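Long-range contacts in 4-hydroxybutyrate CoA-transferase (Porphyromonas gingivalis, PDB 3EH7), which probably transfers coenzyme A between acyl-CoA thioesters and carboxylates such as acetate or 4-hydroxybutyrate: residues E208-G213 and K235-H240; N307-S312 and S351-S356; G203-E208 and Y391-Y396. All coordinates share one frame; numbering follows the deposited sequence.

Contact 1 of 3, residues E208-G213 and K235-H240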
ATOM      1  N   GLU A 208      -3.869 -15.531  20.927  1.00 23.34           N
ATOM      2  CA  GLU A 208      -2.791 -14.981  21.720  1.00 24.18           C
ATOM      3  C   GLU A 208      -2.517 -13.529  21.361  1.00 23.72           C
ATOM      4  O   GLU A 208      -2.002 -12.782  22.169  1.00 22.75           O
ATOM      5  CB  GLU A 208      -1.538 -15.756  21.378  1.00 25.26           C
ATOM      6  CG  GLU A 208      -0.570 -15.951  22.475  1.00 29.26           C
ATOM      7  CD  GLU A 208       0.370 -17.086  22.131  1.00 33.59           C
ATOM      8  OE1 GLU A 208       0.037 -18.270  22.412  1.00 37.44           O
ATOM      9  OE2 GLU A 208       1.434 -16.784  21.560  1.00 36.83           O
ATOM     10  N   LEU A 209      -2.790 -13.150  20.112  1.00 22.86           N
ATOM     11  CA  LEU A 209      -2.402 -11.823  19.652  1.00 23.15           C
ATOM     12  C   LEU A 209      -3.551 -10.818  19.815  1.00 23.60           C
ATOM     13  O   LEU A 209      -3.377  -9.615  19.554  1.00 24.65           O
ATOM     14  CB  LEU A 209      -1.895 -11.904  18.202  1.00 22.83           C
ATOM     15  CG  LEU A 209      -0.602 -12.690  17.962  1.00 20.50           C
ATOM     16  CD1 LEU A 209      -0.289 -12.761  16.452  1.00 22.34           C
ATOM     17  CD2 LEU A 209       0.579 -12.080  18.711  1.00 21.59           C
ATOM     18  N   ILE A 210      -4.709 -11.310  20.267  1.00 23.42           N
ATOM     19  CA  ILE A 210      -5.903 -10.504  20.420  1.00 23.16           C
ATOM     20  C   ILE A 210      -6.127 -10.176  21.881  1.00 24.35           C
ATOM     21  O   ILE A 210      -6.350 -11.080  22.699  1.00 24.55           O
ATOM     22  CB  ILE A 210      -7.139 -11.246  19.871  1.00 22.94           C
ATOM     23  CG1 ILE A 210      -7.002 -11.400  18.359  1.00 22.13           C
ATOM     24  CG2 ILE A 210      -8.452 -10.485  20.267  1.00 21.83           C
ATOM     25  CD1 ILE A 210      -7.992 -12.301  17.686  1.00 20.68           C
ATOM     26  N   GLU A 211      -6.037  -8.894  22.221  1.00 24.84           N
ATOM     27  CA  GLU A 211      -6.231  -8.456  23.590  1.00 25.89           C
ATOM     28  C   GLU A 211      -7.647  -7.936  23.777  1.00 25.06           C
ATOM     29  O   GLU A 211      -8.367  -7.685  22.806  1.00 23.61           O
ATOM     30  CB  GLU A 211      -5.258  -7.343  23.942  1.00 27.37           C
ATOM     31  CG  GLU A 211      -3.784  -7.735  23.870  1.00 31.47           C
ATOM     32  CD  GLU A 211      -2.909  -6.500  23.643  1.00 38.48           C
ATOM     33  OE1 GLU A 211      -2.736  -6.079  22.469  1.00 41.36           O
ATOM     34  OE2 GLU A 211      -2.419  -5.932  24.648  1.00 43.88           O
ATOM     35  N   ASP A 212      -8.030  -7.782  25.040  1.00 23.88           N
ATOM     36  CA  ASP A 212      -9.354  -7.301  25.369  1.00 23.39           C
ATOM     37  C   ASP A 212      -9.524  -5.966  24.698  1.00 22.51           C
ATOM     38  O   ASP A 212      -8.609  -5.175  24.695  1.00 21.88           O
ATOM     39  CB  ASP A 212      -9.502  -7.090  26.864  1.00 23.03           C
ATOM     40  CG  ASP A 212      -9.561  -8.380  27.636  1.00 23.99           C
ATOM     41  OD1 ASP A 212      -9.987  -9.430  27.096  1.00 25.95           O
ATOM     42  OD2 ASP A 212      -9.192  -8.321  28.800  1.00 23.83           O
ATOM     43  N   GLY A 213     -10.699  -5.737  24.146  1.00 22.00           N
ATOM     44  CA  GLY A 213     -11.009  -4.480  23.507  1.00 21.70           C
ATOM     45  C   GLY A 213     -10.603  -4.382  22.048  1.00 21.26           C
ATOM     46  O   GLY A 213     -10.811  -3.327  21.441  1.00 20.37           O
ATOM     47  N   LYS A 235     -12.743 -10.012  26.438  1.00 24.68           N
ATOM     48  CA  LYS A 235     -13.721  -9.012  26.875  1.00 24.94           C
ATOM     49  C   LYS A 235     -13.865  -7.843  25.903  1.00 24.50           C
ATOM     50  O   LYS A 235     -12.858  -7.292  25.450  1.00 24.83           O
ATOM     51  CB  LYS A 235     -13.279  -8.437  28.212  1.00 25.27           C
ATOM     52  CG  LYS A 235     -13.039  -9.472  29.311  1.00 27.55           C
ATOM     53  CD  LYS A 235     -14.278 -10.315  29.644  1.00 28.47           C
ATOM     54  CE  LYS A 235     -13.908 -11.356  30.692  1.00 30.65           C
ATOM     55  NZ  LYS A 235     -14.942 -12.398  30.823  1.00 30.57           N
ATOM     56  N   ASP A 236     -15.114  -7.449  25.647  1.00 23.26           N
ATOM     57  CA  ASP A 236     -15.458  -6.287  24.804  1.00 23.31           C
ATOM     58  C   ASP A 236     -14.678  -6.126  23.501  1.00 22.13           C
ATOM     59  O   ASP A 236     -14.185  -5.050  23.188  1.00 22.98           O
ATOM     60  CB  ASP A 236     -15.372  -4.988  25.611  1.00 23.48           C
ATOM     61  CG  ASP A 236     -16.371  -4.951  26.740  1.00 24.94           C
ATOM     62  OD1 ASP A 236     -17.600  -5.068  26.484  1.00 23.87           O
ATOM     63  OD2 ASP A 236     -15.905  -4.836  27.888  1.00 28.58           O
ATOM     64  N   LEU A 237     -14.631  -7.190  22.722  1.00 20.78           N
ATOM     65  CA  LEU A 237     -14.125  -7.116  21.361  1.00 20.17           C
ATOM     66  C   LEU A 237     -15.159  -6.423  20.501  1.00 19.58           C
ATOM     67  O   LEU A 237     -16.335  -6.400  20.846  1.00 18.97           O
ATOM     68  CB  LEU A 237     -13.813  -8.521  20.832  1.00 19.55           C
ATOM     69  CG  LEU A 237     -12.851  -9.361  21.705  1.00 18.79           C
ATOM     70  CD1 LEU A 237     -12.569 -10.704  21.047  1.00 16.21           C
ATOM     71  CD2 LEU A 237     -11.548  -8.615  21.939  1.00 18.86           C
ATOM     72  N   GLY A 238     -14.693  -5.813  19.414  1.00 19.86           N
ATOM     73  CA  GLY A 238     -15.556  -5.147  18.444  1.00 19.75           C
ATOM     74  C   GLY A 238     -15.312  -5.653  17.046  1.00 19.76           C
ATOM     75  O   GLY A 238     -14.315  -6.349  16.784  1.00 20.20           O
ATOM     76  N   ILE A 239     -16.215  -5.317  16.133  1.00 19.64           N
ATOM     77  CA  ILE A 239     -16.107  -5.738  14.742  1.00 19.32           C
ATOM     78  C   ILE A 239     -16.077  -4.551  13.749  1.00 19.37           C
ATOM     79  O   ILE A 239     -16.986  -3.714  13.712  1.00 19.31           O
ATOM     80  CB  ILE A 239     -17.271  -6.678  14.362  1.00 19.89           C
ATOM     81  CG1 ILE A 239     -17.156  -8.017  15.111  1.00 19.72           C
ATOM     82  CG2 ILE A 239     -17.336  -6.889  12.844  1.00 17.24           C
ATOM     83  CD1 ILE A 239     -15.964  -8.860  14.688  1.00 19.76           C
ATOM     84  N   HIS A 240     -15.006  -4.502  12.959  1.00 18.88           N
ATOM     85  CA  HIS A 240     -14.932  -3.660  11.775  1.00 18.55           C
ATOM     86  C   HIS A 240     -14.186  -4.473  10.739  1.00 18.76           C
ATOM     87  O   HIS A 240     -12.945  -4.617  10.766  1.00 17.98           O
ATOM     88  CB  HIS A 240     -14.289  -2.293  12.022  1.00 18.10           C
ATOM     89  CG  HIS A 240     -14.286  -1.419  10.798  1.00 18.48           C
ATOM     90  ND1 HIS A 240     -15.000  -0.242  10.711  1.00 19.42           N
ATOM     91  CD2 HIS A 240     -13.686  -1.577   9.596  1.00 21.19           C
ATOM     92  CE1 HIS A 240     -14.822   0.292   9.518  1.00 18.40           C
ATOM     93  NE2 HIS A 240     -14.031  -0.500   8.820  1.00 19.72           N
TER

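Contact 2 of 3, residues N307-S312 and S351-S356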
ATOM      1  N   ASN A 307     -10.441   2.899  14.022  1.00 18.80           N
ATOM      2  CA  ASN A 307     -10.776   1.886  15.032  1.00 18.96           C
ATOM      3  C   ASN A 307      -9.505   1.578  15.769  1.00 19.21           C
ATOM      4  O   ASN A 307      -8.600   1.000  15.172  1.00 20.24           O
ATOM      5  CB  ASN A 307     -11.260   0.557  14.368  1.00 18.49           C
ATOM      6  CG  ASN A 307     -12.564   0.701  13.584  1.00 17.79           C
ATOM      7  OD1 ASN A 307     -12.569   0.923  12.361  1.00 23.50           O
ATOM      8  ND2 ASN A 307     -13.656   0.583  14.269  1.00 14.19           N
ATOM      9  N   ASP A 308      -9.397   1.946  17.044  1.00 19.47           N
ATOM     10  CA  ASP A 308      -8.208   1.544  17.811  1.00 20.04           C
ATOM     11  C   ASP A 308      -8.123   0.025  17.967  1.00 20.33           C
ATOM     12  O   ASP A 308      -9.148  -0.651  17.966  1.00 20.15           O
ATOM     13  CB  ASP A 308      -8.196   2.146  19.191  1.00 20.02           C
ATOM     14  CG  ASP A 308      -7.928   3.621  19.180  1.00 21.59           C
ATOM     15  OD1 ASP A 308      -7.750   4.196  18.103  1.00 23.74           O
ATOM     16  OD2 ASP A 308      -7.889   4.202  20.284  1.00 24.96           O
ATOM     17  N   ASN A 309      -6.893  -0.468  18.143  1.00 20.36           N
ATOM     18  CA  ASN A 309      -6.613  -1.878  18.433  1.00 20.04           C
ATOM     19  C   ASN A 309      -7.149  -2.852  17.382  1.00 20.00           C
ATOM     20  O   ASN A 309      -7.740  -3.892  17.716  1.00 19.67           O
ATOM     21  CB  ASN A 309      -7.130  -2.224  19.833  1.00 20.29           C
ATOM     22  CG  ASN A 309      -6.534  -1.338  20.899  1.00 19.49           C
ATOM     23  OD1 ASN A 309      -5.339  -1.404  21.154  1.00 20.30           O
ATOM     24  ND2 ASN A 309      -7.373  -0.518  21.552  1.00 19.44           N
HETATM   25  N   MSE A 310      -6.901  -2.535  16.110  1.00 19.99           N
HETATM   26  CA  MSE A 310      -7.292  -3.412  15.021  1.00 19.95           C
HETATM   27  C   MSE A 310      -6.463  -4.679  15.113  1.00 20.28           C
HETATM   28  O   MSE A 310      -5.258  -4.639  15.389  1.00 20.87           O
HETATM   29  CB  MSE A 310      -7.071  -2.787  13.624  1.00 18.98           C
HETATM   30  CG  MSE A 310      -8.094  -1.816  13.179  1.00 19.82           C
HETATM   31 SE   MSE A 310      -9.870  -2.484  12.962  0.80 16.71          SE
HETATM   32  CE  MSE A 310      -9.483  -4.014  11.901  1.00 14.11           C
ATOM     33  N   VAL A 311      -7.134  -5.804  14.903  1.00 20.51           N
ATOM     34  CA  VAL A 311      -6.474  -7.052  14.596  1.00 20.19           C
ATOM     35  C   VAL A 311      -7.145  -7.574  13.345  1.00 20.77           C
ATOM     36  O   VAL A 311      -8.351  -7.852  13.328  1.00 19.84           O
ATOM     37  CB  VAL A 311      -6.556  -8.110  15.729  1.00 20.83           C
ATOM     38  CG1 VAL A 311      -5.885  -9.386  15.269  1.00 18.68           C
ATOM     39  CG2 VAL A 311      -5.890  -7.583  17.008  1.00 18.81           C
ATOM     40  N   SER A 312      -6.341  -7.658  12.286  1.00 20.54           N
ATOM     41  CA  SER A 312      -6.790  -8.139  11.009  1.00 21.23           C
ATOM     42  C   SER A 312      -6.220  -9.549  10.813  1.00 21.10           C
ATOM     43  O   SER A 312      -5.032  -9.746  11.007  1.00 21.45           O
ATOM     44  CB  SER A 312      -6.330  -7.163   9.920  1.00 21.14           C
ATOM     45  OG  SER A 312      -6.332  -7.803   8.678  1.00 25.09           O
ATOM     46  N   SER A 351      -3.807   1.863  12.738  1.00 21.16           N
ATOM     47  CA  SER A 351      -4.640   1.735  13.930  1.00 20.70           C
ATOM     48  C   SER A 351      -3.734   1.803  15.128  1.00 20.51           C
ATOM     49  O   SER A 351      -2.670   1.182  15.113  1.00 19.52           O
ATOM     50  CB  SER A 351      -5.340   0.374  13.966  1.00 20.94           C
ATOM     51  OG  SER A 351      -6.080   0.189  15.169  1.00 21.52           O
ATOM     52  N   LYS A 352      -4.164   2.514  16.161  1.00 20.30           N
ATOM     53  CA  LYS A 352      -3.446   2.523  17.436  1.00 20.89           C
ATOM     54  C   LYS A 352      -3.315   1.096  17.961  1.00 21.25           C
ATOM     55  O   LYS A 352      -4.316   0.392  18.082  1.00 21.40           O
ATOM     56  CB  LYS A 352      -4.145   3.412  18.455  1.00 21.46           C
ATOM     57  CG  LYS A 352      -3.379   3.513  19.805  1.00 24.00           C
ATOM     58  CD  LYS A 352      -4.075   4.403  20.807  1.00 29.08           C
ATOM     59  CE  LYS A 352      -3.397   4.327  22.212  1.00 32.59           C
ATOM     60  NZ  LYS A 352      -4.270   3.732  23.319  1.00 33.42           N
ATOM     61  N   ASN A 353      -2.073   0.670  18.201  1.00 21.33           N
ATOM     62  CA  ASN A 353      -1.729  -0.699  18.586  1.00 22.50           C
ATOM     63  C   ASN A 353      -2.274  -1.751  17.608  1.00 21.32           C
ATOM     64  O   ASN A 353      -2.567  -2.870  17.999  1.00 20.55           O
ATOM     65  CB  ASN A 353      -2.212  -0.976  20.016  1.00 23.72           C
ATOM     66  CG  ASN A 353      -1.871  -2.384  20.506  1.00 29.38           C
ATOM     67  OD1 ASN A 353      -0.814  -2.944  20.185  1.00 38.03           O
ATOM     68  ND2 ASN A 353      -2.784  -2.973  21.291  1.00 36.14           N
ATOM     69  N   GLY A 354      -2.416  -1.386  16.333  1.00 20.76           N
ATOM     70  CA  GLY A 354      -2.896  -2.304  15.315  1.00 19.72           C
ATOM     71  C   GLY A 354      -1.937  -3.443  14.960  1.00 19.84           C
ATOM     72  O   GLY A 354      -0.715  -3.317  15.125  1.00 19.61           O
ATOM     73  N   LYS A 355      -2.508  -4.561  14.487  1.00 19.11           N
ATOM     74  CA  LYS A 355      -1.765  -5.767  14.113  1.00 19.37           C
ATOM     75  C   LYS A 355      -2.431  -6.339  12.891  1.00 19.31           C
ATOM     76  O   LYS A 355      -3.623  -6.322  12.833  1.00 17.96           O
ATOM     77  CB  LYS A 355      -1.896  -6.853  15.191  1.00 19.48           C
ATOM     78  CG  LYS A 355      -1.526  -6.401  16.586  1.00 22.76           C
ATOM     79  CD  LYS A 355      -1.426  -7.560  17.587  1.00 24.88           C
ATOM     80  CE  LYS A 355      -1.368  -6.978  18.978  1.00 26.33           C
ATOM     81  NZ  LYS A 355      -1.240  -7.975  20.080  1.00 31.70           N
ATOM     82  N   SER A 356      -1.672  -6.831  11.916  1.00 19.39           N
ATOM     83  CA  SER A 356      -2.238  -7.693  10.935  1.00 20.19           C
ATOM     84  C   SER A 356      -1.498  -9.010  10.966  1.00 20.11           C
ATOM     85  O   SER A 356      -0.275  -9.088  11.210  1.00 18.84           O
ATOM     86  CB  SER A 356      -2.208  -7.087   9.544  1.00 21.48           C
ATOM     87  OG  SER A 356      -0.938  -7.121   9.000  1.00 22.66           O
TER
HETATM   88  O   HOH W   1      -6.534   4.130  15.935  1.00 18.15           O
HETATM   89  O   HOH W   2      -4.382  -5.016  18.211  1.00 24.59           O

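Contact 3 of 3, residues G203-E208 and Y391-Y396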
ATOM      1  N   GLY A 203      -5.487 -21.102  15.190  1.00 22.23           N
ATOM      2  CA  GLY A 203      -6.480 -20.319  15.896  1.00 22.16           C
ATOM      3  C   GLY A 203      -6.014 -19.889  17.271  1.00 22.49           C
ATOM      4  O   GLY A 203      -6.258 -18.782  17.705  1.00 21.46           O
ATOM      5  N   ARG A 204      -5.358 -20.810  17.952  1.00 22.94           N
ATOM      6  CA  ARG A 204      -4.860 -20.579  19.291  0.50 23.35           C
ATOM      7  C   ARG A 204      -3.752 -19.521  19.279  1.00 23.47           C
ATOM      8  O   ARG A 204      -3.689 -18.659  20.164  1.00 23.38           O
ATOM      9  CB  ARG A 204      -4.343 -21.895  19.867  0.50 24.03           C
ATOM     10  CG  ARG A 204      -4.584 -22.070  21.335  0.50 25.36           C
ATOM     11  CD  ARG A 204      -3.868 -23.308  21.834  0.50 27.73           C
ATOM     12  NE  ARG A 204      -4.490 -24.534  21.352  0.50 29.26           N
ATOM     13  CZ  ARG A 204      -5.445 -25.186  22.005  0.50 30.21           C
ATOM     14  NH1 ARG A 204      -5.950 -26.302  21.497  0.50 31.99           N
ATOM     15  NH2 ARG A 204      -5.898 -24.722  23.163  0.50 29.72           N
ATOM     16  N   ASN A 205      -2.884 -19.576  18.274  1.00 23.15           N
ATOM     17  CA  ASN A 205      -1.855 -18.556  18.088  1.00 23.15           C
ATOM     18  C   ASN A 205      -2.464 -17.196  17.760  1.00 23.43           C
ATOM     19  O   ASN A 205      -2.022 -16.187  18.279  1.00 23.83           O
ATOM     20  CB  ASN A 205      -0.885 -18.975  16.982  1.00 23.34           C
ATOM     21  CG  ASN A 205       0.083 -20.060  17.421  1.00 20.80           C
ATOM     22  OD1 ASN A 205       0.382 -20.208  18.598  1.00 23.46           O
ATOM     23  ND2 ASN A 205       0.575 -20.821  16.464  1.00 20.60           N
ATOM     24  N   CYS A 206      -3.493 -17.172  16.916  1.00 23.17           N
ATOM     25  CA  CYS A 206      -4.163 -15.922  16.612  1.00 23.49           C
ATOM     26  C   CYS A 206      -4.733 -15.304  17.867  1.00 23.65           C
ATOM     27  O   CYS A 206      -4.528 -14.120  18.097  1.00 22.35           O
ATOM     28  CB  CYS A 206      -5.269 -16.112  15.579  1.00 23.40           C
ATOM     29  SG  CYS A 206      -4.577 -16.394  13.960  1.00 25.24           S
ATOM     30  N   ALA A 207      -5.419 -16.113  18.690  1.00 23.28           N
ATOM     31  CA  ALA A 207      -6.042 -15.627  19.938  1.00 23.53           C
ATOM     32  C   ALA A 207      -5.065 -14.982  20.899  1.00 23.50           C
ATOM     33  O   ALA A 207      -5.394 -14.026  21.622  1.00 22.46           O
ATOM     34  CB  ALA A 207      -6.786 -16.767  20.659  1.00 23.45           C
ATOM     35  N   GLU A 208      -3.869 -15.531  20.927  1.00 23.34           N
ATOM     36  CA  GLU A 208      -2.791 -14.981  21.720  1.00 24.18           C
ATOM     37  C   GLU A 208      -2.517 -13.529  21.361  1.00 23.72           C
ATOM     38  O   GLU A 208      -2.002 -12.782  22.169  1.00 22.75           O
ATOM     39  CB  GLU A 208      -1.538 -15.756  21.378  1.00 25.26           C
ATOM     40  CG  GLU A 208      -0.570 -15.951  22.475  1.00 29.26           C
ATOM     41  CD  GLU A 208       0.370 -17.086  22.131  1.00 33.59           C
ATOM     42  OE1 GLU A 208       0.037 -18.270  22.412  1.00 37.44           O
ATOM     43  OE2 GLU A 208       1.434 -16.784  21.560  1.00 36.83           O
ATOM     44  N   TYR A 391       2.626  -9.787  11.235  1.00 21.52           N
ATOM     45  CA  TYR A 391       2.693 -11.150  11.764  1.00 20.34           C
ATOM     46  C   TYR A 391       2.349 -12.205  10.739  1.00 20.38           C
ATOM     47  O   TYR A 391       1.445 -12.034   9.882  1.00 20.09           O
ATOM     48  CB  TYR A 391       1.704 -11.336  12.914  1.00 20.90           C
ATOM     49  CG  TYR A 391       1.990 -10.548  14.161  1.00 19.46           C
ATOM     50  CD1 TYR A 391       1.441  -9.279  14.334  1.00 22.12           C
ATOM     51  CD2 TYR A 391       2.763 -11.080  15.189  1.00 20.54           C
ATOM     52  CE1 TYR A 391       1.681  -8.535  15.487  1.00 21.04           C
ATOM     53  CE2 TYR A 391       3.009 -10.355  16.369  1.00 21.16           C
ATOM     54  CZ  TYR A 391       2.458  -9.086  16.496  1.00 21.87           C
ATOM     55  OH  TYR A 391       2.662  -8.348  17.598  1.00 26.40           O
ATOM     56  N   VAL A 392       3.044 -13.327  10.841  1.00 18.99           N
ATOM     57  CA  VAL A 392       2.709 -14.509  10.074  1.00 18.49           C
ATOM     58  C   VAL A 392       2.523 -15.634  11.063  1.00 18.76           C
ATOM     59  O   VAL A 392       3.332 -15.796  11.975  1.00 18.18           O
ATOM     60  CB  VAL A 392       3.812 -14.863   9.053  1.00 19.10           C
ATOM     61  CG1 VAL A 392       3.507 -16.201   8.361  1.00 18.79           C
ATOM     62  CG2 VAL A 392       3.986 -13.718   8.025  1.00 18.69           C
ATOM     63  N   VAL A 393       1.444 -16.396  10.909  1.00 19.10           N
ATOM     64  CA  VAL A 393       1.102 -17.449  11.874  1.00 19.42           C
ATOM     65  C   VAL A 393       0.802 -18.772  11.183  1.00 19.47           C
ATOM     66  O   VAL A 393      -0.015 -18.824  10.245  1.00 19.68           O
ATOM     67  CB  VAL A 393      -0.135 -17.059  12.727  1.00 18.97           C
ATOM     68  CG1 VAL A 393      -0.486 -18.174  13.686  1.00 18.50           C
ATOM     69  CG2 VAL A 393       0.098 -15.737  13.494  1.00 19.16           C
ATOM     70  N   THR A 394       1.484 -19.826  11.631  1.00 19.72           N
ATOM     71  CA  THR A 394       1.171 -21.194  11.230  1.00 19.32           C
ATOM     72  C   THR A 394       0.876 -22.049  12.458  1.00 19.96           C
ATOM     73  O   THR A 394       0.939 -21.566  13.581  1.00 20.07           O
ATOM     74  CB  THR A 394       2.304 -21.841  10.431  1.00 18.87           C
ATOM     75  OG1 THR A 394       3.382 -22.161  11.313  1.00 16.78           O
ATOM     76  CG2 THR A 394       2.783 -20.927   9.294  1.00 16.95           C
ATOM     77  N   GLU A 395       0.558 -23.319  12.225  1.00 20.43           N
ATOM     78  CA  GLU A 395       0.419 -24.297  13.304  1.00 20.94           C
ATOM     79  C   GLU A 395       1.702 -24.455  14.093  1.00 20.44           C
ATOM     80  O   GLU A 395       1.649 -24.988  15.177  1.00 20.59           O
ATOM     81  CB  GLU A 395      -0.031 -25.675  12.784  1.00 20.94           C
ATOM     82  CG  GLU A 395       0.989 -26.466  11.907  1.00 22.96           C
ATOM     83  CD  GLU A 395       0.811 -26.233  10.395  1.00 26.30           C
ATOM     84  OE1 GLU A 395       0.431 -25.101   9.984  1.00 25.38           O
ATOM     85  OE2 GLU A 395       1.055 -27.186   9.621  1.00 23.39           O
ATOM     86  N   TYR A 396       2.846 -24.005  13.561  1.00 20.10           N
ATOM     87  CA  TYR A 396       4.119 -24.160  14.280  1.00 20.37           C
ATOM     88  C   TYR A 396       4.534 -22.917  15.041  1.00 20.94           C
ATOM     89  O   TYR A 396       5.509 -22.960  15.761  1.00 20.79           O
ATOM     90  CB  TYR A 396       5.239 -24.634  13.348  1.00 20.12           C
ATOM     91  CG  TYR A 396       4.950 -26.009  12.806  1.00 19.59           C
ATOM     92  CD1 TYR A 396       5.171 -27.143  13.578  1.00 19.14           C
ATOM     93  CD2 TYR A 396       4.424 -26.170  11.521  1.00 19.90           C
ATOM     94  CE1 TYR A 396       4.869 -28.434  13.076  1.00 19.11           C
ATOM     95  CE2 TYR A 396       4.119 -27.431  11.012  1.00 18.48           C
ATOM     96  CZ  TYR A 396       4.331 -28.545  11.800  1.00 19.84           C
ATOM     97  OH  TYR A 396       4.008 -29.756  11.262  1.00 20.95           O
TER
HETATM   98  O   HOH W   3       1.837 -23.352  17.416  1.00 20.85           O

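Contact 1 of 3, residues E208-G213 and K235-H240
The two backbones draw together where Gly213 comes alongside Leu237, their CA atoms 4.6 Å apart, and Gly213 N donates to Lys235 O over 3.0 Å. The segments lead into the two strands of a beta-alpha-beta crossover: residues 208-213 run from helix 197-208 into strand 215-217, helix 222-229 makes the connection, and residues 235-240 enter the neighbouring parallel strand 238-240. The pairing therefore ties the loops ahead of the two strands before the sheet itself begins. Gly213 has a positive phi, at which a CB would press on the preceding carbonyl oxygen, so glycine suits the bend. Gly213 CA also lies 3.2 Å from Asp236 O in a CA-H...O contact.

Asp212 adds a second bond from its side chain. Asp212 OD1 accepts from Lys235 N at 2.9 Å (N-H...O angle 148°), the donor standing well above the carboxylate plane, 51° out of it. A short acidic side chain fits here because it can reach back to an amide of the facing loop. The first part of the lysine chain runs beside it, pointing the same way, with Asp212 OD1 3.6 Å from Lys235 CB. The ammonium group lies farther off, so the aspartate grips the lysine's backbone and not its charge. Asp236 turns to a different partner, Thr258, through OD1.

Next to these polar bonds lies the apolar part. Ile210, also packed on Leu216 and Val311, meets Leu237 at about a right angle, and branched aliphatic groups suit this buried place. With CG of Leu237 set beside its own backbone N, methyl CD2 of Leu237 is brought between the two loops, 4.0 Å from Ile210 CG2 and 3.4 Å from Glu211 O.

Contact 2 of 3, residues N307-S312 and S351-S356
Asn307 and Ser351 open the polar contacts: Ser351 OG donates to Asn307 O (2.6 Å) in the carbonyl plane and accepts from Met310 N (3.0 Å). A chi1 of 176° turns this small hydroxyl away from the serine's own N, and it serves two backbone groups at once. Asn353 ND2 donates to Asn309 OD1 at 3.0 Å, the two amide planes nearly perpendicular, 79° apart, and bonds Glu211 weakly. Lys355 sends its ammonium to Leu209 O.

Backbone bonds carry the rest. Asn309 N reaches Lys352 O at 2.7 Å; farther along, Lys355 N binds Met310 O and Ser312 N binds Lys355 O. Water adds two bridges, one from Asp308 OD1 to Lys352 N and another joining Met310 O and Asn353 O.

Van der Waals contact is slight: CB and CG of selenomethionine Met310 lie against Ser351, and the aliphatic part of Lys352 lies along the Asp308 carboxylate, CB 3.7 Å from Asp308 OD1.

A type II turn from Ser351 to Gly354, with asparagine suited to its positive-phi third position, leads from helix 341-350 into strand 355-359, which joins strand 310-314 in the parallel pairing expected of a Rossmann-like alpha/beta sheet.

Contact 3 of 3, residues G203-E208 and Y391-Y396
Asn205 ND2 is the polar atom held in common: it donates to Thr394 O over 3.0 Å, a weak bond bent to 133°, and to a water, also 3.0 Å from ND2, that in turn donates to Glu395 O. The setting is helix-on-sheet packing of an alpha/beta fold, with helix 197-208 lying along strand 391-394 near one edge of the large mixed sheet. The axes of segment 203-208 and the strand come within 8.1 Å and run roughly antiparallel, at 148°. Asparagine suits its place because its CB can rest on the sheet while its amide reaches Thr394 O directly and Glu395 O through the water.

Beside the amide sits Val393, whose CB points toward the helix. Its CG1 stands anti to the backbone N (chi1 179°) and is thereby raised against the helix, with Val393 CG1 only 3.4 Å from Asn205 CB, a close fit. Beta-branched valine is at home in a strand and offers a compact apolar surface here, which Ile202 of the same helix also touches. Cys206 SG touches it more loosely.

Where the strand ends the chain bends in an ST turn. Glu395 bonds Ser362 through its carboxylate, its side chain also touching Val198 and Ala201 of the helix. The CB of Thr394 points away from the helix, and its hydroxyl has Ile416 O as a partner, Thr394 OG1 also accepting from Tyr396 N at 3.0 Å.

How the contacts relate
All three contacts belong to the same large mixed sheet and its surroundings. Contact 3 closes the longest loop, from helix 197-208 to strand 391-394, and contacts 1 and 2 lie one after the other within it. The centres of contacts 1 and 2 are about 10 Å apart, whereas contact 3 is centred about 15 Å from contact 1 and about 16 Å from contact 2. Contacts 1 and 2 are linked where Lys355 NZ probably hydrogen-bonds Leu209 O at 2.7 Å. Contact 2 continues into contact 3 through neighbouring strands, Tyr391 N lying 3.0 Å from Ser356 O. Contacts 1 and 3 share Glu208 in their ranges, but they touch where Leu209 CD1 packs 3.7 Å from Tyr391 CD2.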